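Local structure of methyltransferase-like protein (Saccharopolyspora spinosa, 4PNE) at residues 87-92 and 112-117; 152-157 and 184-189; 166-171 and 194-199. The protein catalyses a [4+2] cycloaddition in spinosyn biosynthesis and has the fold of an S-adenosylmethionine-dependent methyltransferase, here with S-adenosyl-L-homocysteine bound. All coordinates share one frame; numbering follows the deposited sequence.

How the contacts relate
Contact 3 lies buried near the middle of the protein, contact 2 is partly buried toward the periphery, and contact 1 is on the surface. Their chemistry follows this placing. Contact 1 meets through a few apolar groups and one bridging water, contact 2 through an arginine that grips a loop carbonyl, and contact 3 through parallel strand bonding with ordered water and bound S-adenosyl-L-homocysteine. Contacts 2 and 3 alternate along the chain, which runs from strand 161-167 through helix 176-186 and strand 187-188 to strand 191-200. Contact 1 closes earlier, yet T88 touches G194 of contact 3 in simple packing.

Contact 1: residues 87-92 and 112-117; sequences RTVLDG and RDNAIQ
V89 turns CG1 anti to its own N (chi1 177°), whereas I116 holds CG1 between its N and its carbonyl carbon (chi1 65°) and extends from there to CD1. These two choices bring the side chains tip to tip, with V89 CG1 4.1 Å from I116 CD1. The other branch of V89, CG2, is hardly farther from the same methyl, so CD1 faces both ends of the valine fork. I116 CG2 also nears V89 CG1 but is closest to the backbone, 3.8 Å from D91 O and close to G92 CA.

N114 slants past V89. Its OD1 approaches V89 CG1 at 3.9 Å, a van der Waals contact, while its ND2 is bonded to V110 O in the preceding helix and thereby fixes the amide. The segments share no direct hydrogen bond, but one water connects them. It donates to N114 OD1 at 2.9 Å and, more weakly, to D91 O at 3.2 Å. Nearby, G92 faces A115, with G92 C 3.8 Å from A115 O. A115 is the centre of an inverse gamma turn, closed by a weak bond from I116 N to N114 O (2.9 Å), and this tight turn leads the chain from the helix end toward the strand that follows.

The contact therefore pairs the exits of two helices, 73-88 and 105-113, where the chain passes from each helix toward strands 95-99 and 117-122. Backbone bonds link A115 to G93 and Q117 to V94 in the connection before strand 95-99, and Q117 to L96 in that strand; I116 also packs on V94. At the end of helix 73-88, T88 is bonded through OG1 to V84 O and W165 NE1, while R87 reaches E241 and packs against strand 290-298.

Contact 2: residues 152-157 and 184-189; sequences MSLPYP and LRVLKP
R185 grips the carbonyl oxygen of Y156 end-on with two nitrogens. NH1 lies 2.9 Å from Y156 O, with an N-H...O angle of 153°, and NH2 makes a longer and more bent bond of 3.2 Å to the same Y156 O. Both donors approach in the carbonyl plane, and the oxygen lies close to the guanidinium plane. L154 O is also at this edge, 3.1 Å from R185 NH2. The arginine leaves its helix with CG anti to its N and then bends at chi3 (64°), which swings the guanidinium back over V186. There V186 CG1 packs on one face, 3.4 Å from the plane and toward its rim.

Beside this polar grip the apolar side chains mesh. L154 and V186 cross at about a right angle, with L154 CD1 3.7 Å from V186 CG2, and Y156 CB rests against V186 CG1 at 4.0 Å. The ring of Y156 leads away from the helix; P155 CG lies over the centre of one face, and F161 meets the ring edge-to-face.

The second shell holds the arginine in place. E182, on the same helix, pairs with R185 NE through OE1 and takes the amide of L154 through OE2, while D158 pairs with R185 NH1. These two acidic partners probably stabilise the charge of the guanidinium and tie the helix end to the loop.

L154 and Y156 face L97 and I121 of the central strands. D150 and A151, just before this segment in the same loop, bind S-adenosyl-L-homocysteine, and M152 touches that ligand as well. A loop of this kind, after the third strand in chain order and contributing M152 to the adenosyl pocket, is characteristic of the Rossmann-like class I methyltransferase fold.

Contact 3: residues 166-171 and 194-199; sequences AMQSLL and GVTEVV. With SAH (S-adenosyl-L-homocysteine), chain C.
Q168 lays its aliphatic CG against the carboxylate of E197, 3.6 Å from E197 OE2. The two side chains cross obliquely, the amide and carboxylate planes 66° apart. E197 starts with CG anti to its N (chi1 -160°) and then folds at chi2 (50°), which turns the acid back toward Q168 and lets OE2 accept from the amide of V198. Farther out the Q168 amide lies against V198 CG2, NE2 3.8 Å away, its OE1 taken by Y292 OH and H62 N.

Two waters extend this polar patch. One accepts from L170 N at 2.9 Å and sits near both A166 O and E197 OE1, though with too few protons for every acceptor. The other spans Q168 NE2 and E197 OE2, and NE2 also bonds a malonate ion, probably from the crystallisation liquor. M167 O turns to the ligand, accepting from the amino N of S-adenosyl-L-homocysteine at 2.9 Å, whereas A166 O pairs with T196 N; Q168 O also approaches SAH C5'. S169 CB packs near the ribose, 3.4 Å from SAH O4'.

The backbone pairing is parallel: A166 N bonds to G194 O (2.8 Å), T196 N to A166 O (3.0 Å) and Q168 N to T196 O, with a CA-H...O contact from V195 to A166 O. M167 and T196 lie side by side and point the same way, T196 OG1 3.6 Å from M167 CB and bonded to Y292 OH. The L170 side chain crosses V195 at about a right angle on the other face.

Strand 191-200 runs between parallel strand 161-167 and antiparallel strand 290-298, whose L295 and A293 pair with V195 and E197. Helix 73-88 covers M167 and T196 through V84, and L218 from a loop touches L171 and V198.

Contact 1: residues 87-92 and 112-117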
loop_
_atom_site.group_PDB
_atom_site.type_symbol
_atom_site.label_atom_id
_atom_site.label_comp_id
_atom_site.label_asym_id
_atom_site.label_seq_id
_atom_site.Cartn_x
_atom_site.Cartn_y
_atom_site.Cartn_z
ATOM N N ARG A 87 7.041 0.708 13.454
ATOM C CA ARG A 87 5.903 0.194 14.205
ATOM C C ARG A 87 5.730 -1.311 14.053
ATOM O O ARG A 87 4.956 -1.927 14.798
ATOM C CB ARG A 87 4.625 0.913 13.759
ATOM C CG ARG A 87 4.526 2.360 14.194
ATOM C CD ARG A 87 3.671 3.170 13.210
ATOM N NE ARG A 87 3.528 4.576 13.572
ATOM C CZ ARG A 87 4.529 5.457 13.627
ATOM N NH1 ARG A 87 5.789 5.087 13.389
ATOM N NH2 ARG A 87 4.281 6.718 13.972
ATOM N N THR A 88 6.476 -1.911 13.118
ATOM C CA THR A 88 6.209 -3.285 12.719
ATOM C C THR A 88 7.436 -4.198 12.723
ATOM O O THR A 88 7.285 -5.403 12.850
ATOM C CB THR A 88 5.583 -3.352 11.316
ATOM O OG1 THR A 88 6.469 -2.750 10.361
ATOM C CG2 THR A 88 4.278 -2.646 11.313
ATOM N N VAL A 89 8.635 -3.641 12.605
ATOM C CA VAL A 89 9.848 -4.452 12.555
ATOM C C VAL A 89 10.493 -4.270 13.909
ATOM O O VAL A 89 11.174 -3.286 14.157
ATOM C CB VAL A 89 10.787 -4.035 11.413
ATOM C CG1 VAL A 89 12.081 -4.835 11.424
ATOM C CG2 VAL A 89 10.079 -4.198 10.058
ATOM N N LEU A 90 10.255 -5.225 14.796
ATOM C CA LEU A 90 10.562 -5.016 16.199
ATOM C C LEU A 90 11.896 -5.649 16.594
ATOM O O LEU A 90 12.399 -5.408 17.694
ATOM C CB LEU A 90 9.434 -5.572 17.057
ATOM C CG LEU A 90 8.013 -5.077 16.740
ATOM C CD1 LEU A 90 7.037 -5.704 17.713
ATOM C CD2 LEU A 90 7.907 -3.560 16.758
ATOM N N ASP A 91 12.489 -6.426 15.689
ATOM C CA ASP A 91 13.766 -7.062 15.959
ATOM C C ASP A 91 14.398 -7.506 14.652
ATOM O O ASP A 91 13.730 -7.514 13.633
ATOM C CB ASP A 91 13.560 -8.262 16.885
ATOM C CG ASP A 91 14.764 -8.558 17.740
ATOM O OD1 ASP A 91 15.895 -8.126 17.389
ATOM O OD2 ASP A 91 14.559 -9.210 18.787
ATOM N N GLY A 92 15.676 -7.874 14.680
ATOM C CA GLY A 92 16.262 -8.585 13.560
ATOM C C GLY A 92 15.740 -10.016 13.559
ATOM O O GLY A 92 15.286 -10.523 14.578
ATOM N N ARG A 112 17.422 -3.018 3.329
ATOM C CA ARG A 112 18.821 -2.568 3.256
ATOM C C ARG A 112 19.469 -2.566 4.649
ATOM O O ARG A 112 20.633 -2.951 4.784
ATOM C CB ARG A 112 18.906 -1.176 2.605
ATOM C CG ARG A 112 20.313 -0.782 2.204
ATOM C CD ARG A 112 20.434 0.711 1.955
ATOM N NE ARG A 112 20.251 1.483 3.176
ATOM C CZ ARG A 112 20.209 2.809 3.231
ATOM N NH1 ARG A 112 20.326 3.531 2.121
ATOM N NH2 ARG A 112 20.043 3.408 4.403
ATOM N N ASP A 113 18.710 -2.157 5.667
ATOM C CA ASP A 113 19.255 -1.854 7.000
ATOM C C ASP A 113 18.715 -2.777 8.085
ATOM O O ASP A 113 19.012 -2.600 9.276
ATOM C CB ASP A 113 18.940 -0.404 7.388
ATOM C CG ASP A 113 19.555 0.606 6.444
ATOM O OD1 ASP A 113 20.641 0.325 5.895
ATOM O OD2 ASP A 113 18.960 1.696 6.262
ATOM N N ASN A 114 17.934 -3.772 7.684
ATOM C CA ASN A 114 17.363 -4.731 8.646
ATOM C C ASN A 114 17.588 -6.165 8.176
ATOM O O ASN A 114 17.171 -6.544 7.072
ATOM C CB ASN A 114 15.861 -4.468 8.830
ATOM C CG ASN A 114 15.585 -3.135 9.480
ATOM O OD1 ASN A 114 15.522 -3.047 10.695
ATOM N ND2 ASN A 114 15.394 -2.095 8.675
ATOM N N ALA A 115 18.262 -6.960 9.013
ATOM C CA ALA A 115 18.491 -8.359 8.705
ATOM C C ALA A 115 17.244 -9.183 9.025
ATOM O O ALA A 115 17.160 -9.884 10.054
ATOM C CB ALA A 115 19.685 -8.884 9.451
ATOM N N ILE A 116 16.266 -9.065 8.142
ATOM C CA ILE A 116 14.993 -9.768 8.224
ATOM C C ILE A 116 14.697 -10.420 6.903
ATOM O O ILE A 116 15.429 -10.233 5.930
ATOM C CB ILE A 116 13.831 -8.812 8.611
ATOM C CG1 ILE A 116 13.583 -7.749 7.529
ATOM C CG2 ILE A 116 14.143 -8.133 9.900
ATOM C CD1 ILE A 116 12.430 -6.816 7.847
ATOM N N GLN A 117 13.625 -11.208 6.879
ATOM C CA GLN A 117 13.164 -11.855 5.666
ATOM C C GLN A 117 11.779 -11.315 5.320
ATOM O O GLN A 117 10.846 -11.414 6.121
ATOM C CB GLN A 117 13.138 -13.376 5.819
ATOM C CG GLN A 117 14.515 -14.044 5.696
ATOM C CD GLN A 117 15.275 -14.048 7.012
ATOM O OE1 GLN A 117 15.060 -14.906 7.853
ATOM N NE2 GLN A 117 16.167 -13.081 7.194
HETATM O O HOH W 1 15.734 -5.473 12.213
#

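Contact 2: residues 152-157 and 184-189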
loop_
_atom_site.group_PDB
_atom_site.type_symbol
_atom_site.label_atom_id
_atom_site.label_comp_id
_atom_site.label_asym_id
_atom_site.label_seq_id
_atom_site.Cartn_x
_atom_site.Cartn_y
_atom_site.Cartn_z
ATOM N N MET A 152 -6.265 -12.705 -0.640
ATOM C CA MET A 152 -7.526 -13.270 -0.173
ATOM C C MET A 152 -7.417 -14.786 -0.043
ATOM O O MET A 152 -8.335 -15.435 0.496
ATOM C CB MET A 152 -8.669 -12.869 -1.098
ATOM C CG MET A 152 -9.026 -11.400 -0.909
ATOM S SD MET A 152 -10.278 -10.753 -2.009
ATOM C CE MET A 152 -9.313 -10.569 -3.507
ATOM N N SER A 153 -6.293 -15.343 -0.510
ATOM C CA SER A 153 -6.016 -16.771 -0.354
ATOM C C SER A 153 -4.525 -17.061 -0.270
ATOM O O SER A 153 -3.889 -17.401 -1.254
ATOM C CB SER A 153 -6.612 -17.556 -1.511
ATOM O OG SER A 153 -6.451 -18.937 -1.248
ATOM N N LEU A 154 -3.987 -17.007 0.934
ATOM C CA LEU A 154 -2.555 -17.093 1.123
ATOM C C LEU A 154 -2.110 -18.542 1.180
ATOM O O LEU A 154 -2.749 -19.342 1.862
ATOM C CB LEU A 154 -2.158 -16.379 2.411
ATOM C CG LEU A 154 -2.413 -14.874 2.444
ATOM C CD1 LEU A 154 -2.044 -14.361 3.846
ATOM C CD2 LEU A 154 -1.626 -14.151 1.388
ATOM N N PRO A 155 -0.991 -18.866 0.504
ATOM C CA PRO A 155 -0.528 -20.267 0.484
ATOM C C PRO A 155 0.189 -20.689 1.770
ATOM O O PRO A 155 0.522 -21.862 1.938
ATOM C CB PRO A 155 0.435 -20.283 -0.698
ATOM C CG PRO A 155 0.991 -18.901 -0.736
ATOM C CD PRO A 155 -0.182 -18.015 -0.392
ATOM N N TYR A 156 0.378 -19.756 2.691
ATOM C CA TYR A 156 1.257 -19.969 3.819
ATOM C C TYR A 156 0.544 -20.687 4.950
ATOM O O TYR A 156 -0.675 -20.562 5.097
ATOM C CB TYR A 156 1.800 -18.621 4.302
ATOM C CG TYR A 156 2.292 -17.796 3.153
ATOM C CD1 TYR A 156 3.398 -18.193 2.442
ATOM C CD2 TYR A 156 1.629 -16.638 2.769
ATOM C CE1 TYR A 156 3.844 -17.460 1.352
ATOM C CE2 TYR A 156 2.056 -15.898 1.702
ATOM C CZ TYR A 156 3.168 -16.310 0.994
ATOM O OH TYR A 156 3.603 -15.580 -0.076
ATOM N N PRO A 157 1.294 -21.440 5.757
ATOM C CA PRO A 157 0.695 -22.085 6.924
ATOM C C PRO A 157 0.269 -21.074 7.973
ATOM O O PRO A 157 0.768 -19.928 7.985
ATOM C CB PRO A 157 1.821 -22.988 7.447
ATOM C CG PRO A 157 3.073 -22.489 6.845
ATOM C CD PRO A 157 2.744 -21.680 5.646
ATOM N N LEU A 184 -4.474 -12.423 9.531
ATOM C CA LEU A 184 -4.537 -12.850 10.924
ATOM C C LEU A 184 -4.127 -14.307 11.049
ATOM O O LEU A 184 -3.386 -14.653 11.965
ATOM C CB LEU A 184 -5.940 -12.647 11.486
ATOM C CG LEU A 184 -6.086 -12.924 12.986
ATOM C CD1 LEU A 184 -5.471 -11.821 13.792
ATOM C CD2 LEU A 184 -7.570 -13.025 13.325
ATOM N N ARG A 185 -4.616 -15.140 10.136
ATOM C CA ARG A 185 -4.309 -16.565 10.149
ATOM C C ARG A 185 -2.799 -16.823 10.063
ATOM O O ARG A 185 -2.249 -17.626 10.841
ATOM C CB ARG A 185 -4.996 -17.293 8.985
ATOM C CG ARG A 185 -4.808 -18.829 9.001
ATOM C CD ARG A 185 -5.556 -19.534 7.877
ATOM N NE ARG A 185 -5.048 -19.150 6.555
ATOM C CZ ARG A 185 -3.882 -19.560 6.049
ATOM N NH1 ARG A 185 -3.106 -20.389 6.748
ATOM N NH2 ARG A 185 -3.512 -19.166 4.833
ATOM N N VAL A 186 -2.124 -16.184 9.108
ATOM C CA VAL A 186 -0.709 -16.497 8.873
ATOM C C VAL A 186 0.248 -15.722 9.794
ATOM O O VAL A 186 1.416 -16.057 9.855
ATOM C CB VAL A 186 -0.301 -16.259 7.389
ATOM C CG1 VAL A 186 -1.206 -17.023 6.449
ATOM C CG2 VAL A 186 -0.344 -14.765 7.052
ATOM N N LEU A 187 -0.226 -14.712 10.525
ATOM C CA LEU A 187 0.578 -14.120 11.585
ATOM C C LEU A 187 0.702 -15.096 12.740
ATOM O O LEU A 187 -0.243 -15.834 13.020
ATOM C CB LEU A 187 -0.033 -12.823 12.114
ATOM C CG LEU A 187 0.150 -11.574 11.268
ATOM C CD1 LEU A 187 -0.729 -10.482 11.794
ATOM C CD2 LEU A 187 1.585 -11.123 11.308
ATOM N N LYS A 188 1.849 -15.050 13.403
ATOM C CA LYS A 188 2.061 -15.764 14.660
ATOM C C LYS A 188 1.297 -15.051 15.754
ATOM O O LYS A 188 0.997 -13.869 15.635
ATOM C CB LYS A 188 3.563 -15.828 14.965
ATOM C CG LYS A 188 4.331 -16.631 13.960
ATOM C CD LYS A 188 5.836 -16.484 14.128
ATOM C CE LYS A 188 6.577 -17.275 13.079
ATOM N NZ LYS A 188 8.028 -16.927 13.081
ATOM N N PRO A 189 0.976 -15.759 16.850
ATOM C CA PRO A 189 0.380 -15.034 17.975
ATOM C C PRO A 189 1.269 -13.895 18.435
ATOM O O PRO A 189 2.502 -14.063 18.570
ATOM C CB PRO A 189 0.253 -16.112 19.067
ATOM C CG PRO A 189 0.215 -17.397 18.316
ATOM C CD PRO A 189 1.088 -17.206 17.098
#

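Contact 3: residues 166-171 and 194-199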
loop_
_atom_site.group_PDB
_atom_site.type_symbol
_atom_site.label_atom_id
_atom_site.label_comp_id
_atom_site.label_asym_id
_atom_site.label_seq_id
_atom_site.Cartn_x
_atom_site.Cartn_y
_atom_site.Cartn_z
ATOM N N ALA A 166 0.268 -3.784 5.170
ATOM C CA ALA A 166 -0.661 -3.573 4.066
ATOM C C ALA A 166 -0.698 -2.074 3.855
ATOM O O ALA A 166 -1.523 -1.381 4.451
ATOM C CB ALA A 166 -2.043 -4.138 4.343
ATOM N N MET A 167 0.261 -1.595 3.065
ATOM C CA MET A 167 0.394 -0.186 2.744
ATOM C C MET A 167 -0.356 0.085 1.468
ATOM O O MET A 167 0.133 -0.231 0.397
ATOM C CB MET A 167 1.867 0.195 2.641
ATOM C CG MET A 167 2.573 0.370 3.965
ATOM S SD MET A 167 4.224 1.154 3.821
ATOM C CE MET A 167 5.121 -0.348 3.530
ATOM N N GLN A 168 -1.584 0.588 1.649
ATOM C CA GLN A 168 -2.543 0.929 0.600
ATOM C C GLN A 168 -2.874 -0.245 -0.330
ATOM O O GLN A 168 -2.932 -0.112 -1.557
ATOM C CB GLN A 168 -2.068 2.142 -0.203
ATOM C CG GLN A 168 -2.254 3.424 0.519
ATOM C CD GLN A 168 -1.693 4.611 -0.249
ATOM O OE1 GLN A 168 -0.865 5.353 0.273
ATOM N NE2 GLN A 168 -2.075 4.740 -1.508
ATOM N N SER A 169 -3.064 -1.418 0.258
ATOM C CA SER A 169 -3.469 -2.584 -0.526
ATOM C C SER A 169 -4.862 -3.129 -0.183
ATOM O O SER A 169 -5.552 -3.616 -1.066
ATOM C CB SER A 169 -2.431 -3.684 -0.384
ATOM O OG SER A 169 -2.345 -4.076 0.959
ATOM N N LEU A 170 -5.305 -3.044 1.075
ATOM C CA LEU A 170 -6.560 -3.699 1.447
ATOM C C LEU A 170 -7.762 -3.143 0.700
ATOM O O LEU A 170 -8.671 -3.883 0.339
ATOM C CB LEU A 170 -6.796 -3.571 2.964
ATOM C CG LEU A 170 -5.815 -4.319 3.863
ATOM C CD1 LEU A 170 -6.102 -4.056 5.307
ATOM C CD2 LEU A 170 -5.900 -5.808 3.583
ATOM N N LEU A 171 -7.799 -1.844 0.451
ATOM C CA LEU A 171 -8.995 -1.291 -0.159
ATOM C C LEU A 171 -9.093 -1.594 -1.657
ATOM O O LEU A 171 -10.140 -1.418 -2.258
ATOM C CB LEU A 171 -9.076 0.210 0.095
ATOM C CG LEU A 171 -9.388 0.604 1.540
ATOM C CD1 LEU A 171 -9.574 2.106 1.618
ATOM C CD2 LEU A 171 -10.656 -0.064 2.076
ATOM N N GLY A 194 0.825 -3.687 10.229
ATOM C CA GLY A 194 0.764 -2.260 10.003
ATOM C C GLY A 194 0.027 -1.978 8.724
ATOM O O GLY A 194 0.401 -2.519 7.688
ATOM N N VAL A 195 -1.001 -1.145 8.806
ATOM C CA VAL A 195 -1.848 -0.772 7.690
ATOM C C VAL A 195 -1.813 0.718 7.422
ATOM O O VAL A 195 -1.947 1.517 8.352
ATOM C CB VAL A 195 -3.319 -1.165 7.956
ATOM C CG1 VAL A 195 -4.298 -0.673 6.872
ATOM C CG2 VAL A 195 -3.453 -2.671 8.245
ATOM N N THR A 196 -1.650 1.112 6.157
ATOM C CA THR A 196 -1.909 2.493 5.796
ATOM C C THR A 196 -2.931 2.547 4.711
ATOM O O THR A 196 -3.064 1.629 3.876
ATOM C CB THR A 196 -0.656 3.261 5.397
ATOM O OG1 THR A 196 -0.176 2.822 4.123
ATOM C CG2 THR A 196 0.444 3.099 6.433
ATOM N N GLU A 197 -3.689 3.638 4.717
ATOM C CA GLU A 197 -4.705 3.744 3.714
ATOM C C GLU A 197 -5.137 5.175 3.505
ATOM O O GLU A 197 -5.123 6.013 4.440
ATOM C CB GLU A 197 -5.890 2.866 4.084
ATOM C CG GLU A 197 -6.776 2.526 2.937
ATOM C CD GLU A 197 -6.018 1.987 1.722
ATOM O OE1 GLU A 197 -5.758 0.755 1.724
ATOM O OE2 GLU A 197 -5.751 2.787 0.804
ATOM N N VAL A 198 -5.499 5.449 2.257
ATOM C CA VAL A 198 -6.281 6.626 1.881
ATOM C C VAL A 198 -7.729 6.417 2.282
ATOM O O VAL A 198 -8.341 5.429 1.877
ATOM C CB VAL A 198 -6.188 6.904 0.353
ATOM C CG1 VAL A 198 -7.041 8.082 -0.062
ATOM C CG2 VAL A 198 -4.726 7.121 -0.065
ATOM N N VAL A 199 -8.260 7.328 3.085
ATOM C CA VAL A 199 -9.625 7.222 3.619
ATOM C C VAL A 199 -10.443 8.481 3.343
ATOM O O VAL A 199 -9.913 9.515 3.010
ATOM C CB VAL A 199 -9.632 6.964 5.139
ATOM C CG1 VAL A 199 -9.012 5.613 5.452
ATOM C CG2 VAL A 199 -8.892 8.064 5.902
HETATM N N SAH C . 2.560 -1.473 -0.690
HETATM C CA SAH C . 3.111 -0.969 -1.951
HETATM C CB SAH C . 2.105 -0.907 -3.097
HETATM C CG SAH C . 0.736 -0.333 -2.826
HETATM S SD SAH C . -0.208 -0.191 -4.351
HETATM C C SAH C . 3.718 0.387 -1.719
HETATM O O SAH C . 4.484 0.852 -2.545
HETATM O OXT SAH C . 3.506 0.973 -0.654
HETATM C "C5'" SAH C . -1.345 -1.569 -4.054
HETATM C "C4'" SAH C . -0.695 -2.940 -4.171
HETATM O "O4'" SAH C . -1.596 -3.935 -3.702
HETATM C "C3'" SAH C . -0.346 -3.345 -5.592
HETATM O "O3'" SAH C . 0.965 -3.876 -5.533
HETATM C "C2'" SAH C . -1.386 -4.399 -5.939
HETATM O "O2'" SAH C . -1.027 -5.359 -6.930
HETATM C "C1'" SAH C . -1.614 -5.038 -4.570
HETATM N N9 SAH C . -2.874 -5.801 -4.501
HETATM C C8 SAH C . -4.136 -5.453 -4.859
HETATM N N7 SAH C . -4.971 -6.497 -4.658
HETATM C C5 SAH C . -4.235 -7.521 -4.184
HETATM C C6 SAH C . -4.547 -8.816 -3.826
HETATM N N6 SAH C . -5.787 -9.276 -3.892
HETATM N N1 SAH C . -3.573 -9.622 -3.356
HETATM C C2 SAH C . -2.269 -9.183 -3.251
HETATM N N3 SAH C . -1.939 -7.919 -3.649
HETATM C C4 SAH C . -2.922 -7.096 -4.079
HETATM O O HOH W 2 -4.066 -1.402 3.084
HETATM O O HOH W 3 -4.744 3.609 -2.056
#